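Long-range contact in tudor domain-containing protein 1 (Mus musculus, PDB 4B9W), which acts in spermatogenesis as a scaffold of the piRNA pathway, binding arginine-methylated Piwi proteins through its Tudor domains to help repress transposable elements: residues Ala66-Cys72 with Arg84-Ile90. Numbering follows the deposited sequence.
Sequences AEIGRPC and RALVKEI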
ATOM      1  N   ALA A  66     -16.036  -9.180  -7.820  1.00 24.21           N
ATOM      2  CA  ALA A  66     -15.007  -8.303  -7.240  1.00 22.87           C
ATOM      3  C   ALA A  66     -14.829  -7.023  -8.058  1.00 20.98           C
ATOM      4  O   ALA A  66     -14.660  -7.061  -9.263  1.00 21.27           O
ATOM      5  CB  ALA A  66     -13.681  -9.043  -7.102  1.00 22.64           C
ATOM      6  N   GLU A  67     -14.927  -5.890  -7.378  1.00 19.24           N
ATOM      7  CA  GLU A  67     -14.631  -4.600  -7.948  1.00 17.81           C
ATOM      8  C   GLU A  67     -13.875  -3.838  -6.864  1.00 16.98           C
ATOM      9  O   GLU A  67     -14.131  -4.040  -5.664  1.00 16.25           O
ATOM     10  CB  GLU A  67     -15.911  -3.876  -8.352  1.00 17.96           C
ATOM     11  CG  GLU A  67     -15.672  -2.496  -8.947  1.00 19.04           C
ATOM     12  CD  GLU A  67     -14.752  -2.489 -10.167  1.00 19.16           C
ATOM     13  OE1 GLU A  67     -15.245  -2.830 -11.273  1.00 20.50           O
ATOM     14  OE2 GLU A  67     -13.556  -2.136 -10.021  1.00 16.59           O
ATOM     15  N   ILE A  68     -12.943  -2.989  -7.284  1.00 14.92           N
ATOM     16  CA  ILE A  68     -12.070  -2.289  -6.359  1.00 14.62           C
ATOM     17  C   ILE A  68     -12.846  -1.373  -5.421  1.00 14.10           C
ATOM     18  O   ILE A  68     -13.681  -0.561  -5.853  1.00 13.58           O
ATOM     19  CB  ILE A  68     -10.996  -1.471  -7.087  1.00 14.75           C
ATOM     20  CG1 ILE A  68     -10.120  -2.397  -7.938  1.00 14.95           C
ATOM     21  CG2 ILE A  68     -10.123  -0.720  -6.087  1.00 14.71           C
ATOM     22  CD1 ILE A  68      -9.322  -3.393  -7.133  1.00 14.94           C
ATOM     23  N   GLY A  69     -12.568  -1.527  -4.132  1.00 13.47           N
ATOM     24  CA  GLY A  69     -13.254  -0.785  -3.102  1.00 13.67           C
ATOM     25  C   GLY A  69     -14.642  -1.322  -2.768  1.00 13.97           C
ATOM     26  O   GLY A  69     -15.339  -0.688  -1.998  1.00 14.02           O
ATOM     27  N   ARG A  70     -15.059  -2.469  -3.319  1.00 14.67           N
ATOM     28  CA  ARG A  70     -16.391  -3.058  -2.995  1.00 15.43           C
ATOM     29  C   ARG A  70     -16.392  -3.848  -1.667  1.00 14.67           C
ATOM     30  O   ARG A  70     -15.483  -4.630  -1.388  1.00 12.98           O
ATOM     31  CB  ARG A  70     -16.893  -3.997  -4.116  1.00 17.38           C
ATOM     32  CG  ARG A  70     -18.334  -4.474  -3.928  1.00 19.98           C
ATOM     33  CD  ARG A  70     -18.839  -5.403  -5.033  1.00 22.71           C
ATOM     34  NE  ARG A  70     -18.724  -4.832  -6.379  1.00 25.58           N
ATOM     35  CZ  ARG A  70     -19.589  -3.990  -6.950  1.00 28.95           C
ATOM     36  NH1 ARG A  70     -20.693  -3.589  -6.310  1.00 32.38           N
ATOM     37  NH2 ARG A  70     -19.355  -3.542  -8.184  1.00 28.64           N
ATOM     38  N   PRO A  71     -17.455  -3.689  -0.863  1.00 14.78           N
ATOM     39  CA  PRO A  71     -17.487  -4.467   0.358  1.00 14.36           C
ATOM     40  C   PRO A  71     -17.860  -5.922   0.098  1.00 13.34           C
ATOM     41  O   PRO A  71     -18.545  -6.228  -0.873  1.00 12.98           O
ATOM     42  CB  PRO A  71     -18.550  -3.758   1.207  1.00 14.79           C
ATOM     43  CG  PRO A  71     -18.907  -2.515   0.467  1.00 14.97           C
ATOM     44  CD  PRO A  71     -18.619  -2.794  -0.961  1.00 14.91           C
ATOM     45  N   CYS A  72     -17.360  -6.800   0.950  1.00 12.88           N
ATOM     46  CA  CYS A  72     -17.673  -8.223   0.903  1.00 12.96           C
ATOM     47  C   CYS A  72     -17.412  -8.844   2.271  1.00 12.78           C
ATOM     48  O   CYS A  72     -17.069  -8.130   3.235  1.00 12.58           O
ATOM     49  CB  CYS A  72     -16.831  -8.922  -0.161  1.00 13.13           C
ATOM     50  SG  CYS A  72     -15.046  -8.640  -0.009  1.00 13.59           S
ATOM     51  N   ARG A  84     -15.756  -8.941   7.647  1.00 10.52           N
ATOM     52  CA  ARG A  84     -16.038  -7.867   6.711  1.00 10.80           C
ATOM     53  C   ARG A  84     -14.750  -7.417   6.042  1.00 10.53           C
ATOM     54  O   ARG A  84     -13.688  -7.410   6.665  1.00 10.42           O
ATOM     55  CB  ARG A  84     -16.697  -6.699   7.422  1.00 11.14           C
ATOM     56  CG  ARG A  84     -18.026  -7.067   8.083  1.00 11.28           C
ATOM     57  CD  ARG A  84     -18.830  -5.846   8.429  1.00 11.56           C
ATOM     58  NE  ARG A  84     -18.247  -5.062   9.523  1.00 11.80           N
ATOM     59  CZ  ARG A  84     -18.764  -3.924   9.972  1.00 11.89           C
ATOM     60  NH1 ARG A  84     -19.864  -3.426   9.424  1.00 11.83           N
ATOM     61  NH2 ARG A  84     -18.169  -3.260  10.963  1.00 12.01           N
ATOM     62  N   ALA A  85     -14.852  -7.069   4.766  1.00 10.31           N
ATOM     63  CA  ALA A  85     -13.690  -6.686   3.996  1.00 10.02           C
ATOM     64  C   ALA A  85     -14.073  -5.772   2.823  1.00 10.34           C
ATOM     65  O   ALA A  85     -15.240  -5.690   2.435  1.00  9.49           O
ATOM     66  CB  ALA A  85     -12.993  -7.935   3.500  1.00  9.90           C
ATOM     67  N   LEU A  86     -13.065  -5.048   2.311  1.00 10.92           N
ATOM     68  CA  LEU A  86     -13.127  -4.302   1.075  1.00 11.37           C
ATOM     69  C   LEU A  86     -12.089  -4.866   0.105  1.00 11.88           C
ATOM     70  O   LEU A  86     -10.943  -5.168   0.490  1.00 11.59           O
ATOM     71  CB  LEU A  86     -12.830  -2.804   1.310  1.00 11.84           C
ATOM     72  CG  LEU A  86     -13.868  -1.903   1.968  1.00 11.68           C
ATOM     73  CD1 LEU A  86     -13.214  -0.573   2.379  1.00 11.72           C
ATOM     74  CD2 LEU A  86     -15.082  -1.659   1.063  1.00 11.78           C
ATOM     75  N   VAL A  87     -12.483  -4.988  -1.163  1.00 12.13           N
ATOM     76  CA  VAL A  87     -11.559  -5.382  -2.214  1.00 12.36           C
ATOM     77  C   VAL A  87     -10.490  -4.284  -2.393  1.00 13.11           C
ATOM     78  O   VAL A  87     -10.800  -3.123  -2.695  1.00 13.29           O
ATOM     79  CB  VAL A  87     -12.317  -5.668  -3.527  1.00 12.21           C
ATOM     80  CG1 VAL A  87     -11.359  -5.938  -4.682  1.00 12.40           C
ATOM     81  CG2 VAL A  87     -13.271  -6.839  -3.328  1.00 11.62           C
ATOM     82  N   LYS A  88      -9.231  -4.655  -2.198  1.00 13.89           N
ATOM     83  CA  LYS A  88      -8.132  -3.719  -2.323  1.00 14.64           C
ATOM     84  C   LYS A  88      -7.402  -3.915  -3.657  1.00 14.12           C
ATOM     85  O   LYS A  88      -7.104  -2.939  -4.350  1.00 13.48           O
ATOM     86  CB  LYS A  88      -7.178  -3.863  -1.136  1.00 16.21           C
ATOM     87  CG  LYS A  88      -6.139  -2.751  -1.068  1.00 18.11           C
ATOM     88  CD  LYS A  88      -5.871  -2.319   0.360  1.00 20.21           C
ATOM     89  CE  LYS A  88      -5.728  -0.809   0.498  1.00 22.11           C
ATOM     90  NZ  LYS A  88      -4.298  -0.419   0.596  1.00 23.75           N
ATOM     91  N   GLU A  89      -7.154  -5.168  -4.030  1.00 13.56           N
ATOM     92  CA  GLU A  89      -6.477  -5.473  -5.290  1.00 13.61           C
ATOM     93  C   GLU A  89      -7.043  -6.700  -5.997  1.00 12.73           C
ATOM     94  O   GLU A  89      -7.494  -7.633  -5.343  1.00 11.98           O
ATOM     95  CB  GLU A  89      -4.989  -5.712  -5.038  1.00 14.31           C
ATOM     96  CG  GLU A  89      -4.346  -4.714  -4.088  1.00 15.22           C
ATOM     97  CD  GLU A  89      -2.846  -4.775  -4.118  1.00 16.15           C
ATOM     98  OE1 GLU A  89      -2.291  -5.597  -4.863  1.00 17.21           O
ATOM     99  OE2 GLU A  89      -2.216  -3.981  -3.417  1.00 18.94           O
ATOM    100  N   ILE A  90      -7.001  -6.687  -7.331  1.00 12.19           N
ATOM    101  CA  ILE A  90      -7.275  -7.881  -8.146  1.00 11.90           C
ATOM    102  C   ILE A  90      -6.016  -8.242  -8.929  1.00 11.76           C
ATOM    103  O   ILE A  90      -5.481  -7.435  -9.726  1.00 10.84           O
ATOM    104  CB  ILE A  90      -8.458  -7.694  -9.115  1.00 11.97           C
ATOM    105  CG1 ILE A  90      -9.714  -7.288  -8.339  1.00 12.34           C
ATOM    106  CG2 ILE A  90      -8.754  -8.980  -9.882  1.00 11.85           C
ATOM    107  CD1 ILE A  90     -10.860  -6.846  -9.217  1.00 12.68           C
TER
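Cys72 and Ala85 form an antiparallel hydrogen-bonded pair, Cys72 N to Ala85 O (2.8 Å) and Ala85 N back to Cys72 O (2.9 Å), and beyond it the backbone bonds Val87 N to Arg70 O and Gly69 N to Val87 O extend the pairing into the loop ahead of strand 71-76. The loop contains a type II turn from Glu67 to Arg70, with Gly69 at positive phi (78°). Val87 packs against the turn from the strand side, its CB 3.2 Å from Glu67 O, the carbonyl that accepts Arg70 N. With CG1 anti to the backbone N (chi1 174°), Val87 sends that methyl toward Ile68 CD1, while CG2 reaches Ala66 CB and Cys72 SG. An alanine here would probably open a gap between the turn and the strand and deprive Ala66, Ile68 and Cys72 of a shared apolar partner. Ile68 CD1 comes over the opposing backbone, 3.6 Å from Lys88 O, and touches Ile90 CG1 at 4.1 Å; Ile90 CD1 in turn packs against Ala66 CB. Farther along, Pro71 and Leu86, a non-hydrogen-bonded pair, cross obliquely, Leu86 CD2 lying 3.2 Å from Gly69 O and also touching Pro71 CG. On the other face of the sheet, Cys72 SG rests beside Ala85 CB. Together the segments build part of the hairpin 71-76/81-90 in the antiparallel sheet of the SH3-like Tudor core, within the third extended Tudor domain. At the far end, Ile68, Glu89 and Ile90 contact the bound MILI peptide. Strand 96-100 flanks strand 81-90 on its other edge, Val96 against Ala66 and Val87, and Lys88 and Glu89 together face Lys97 in a classic beta bulge.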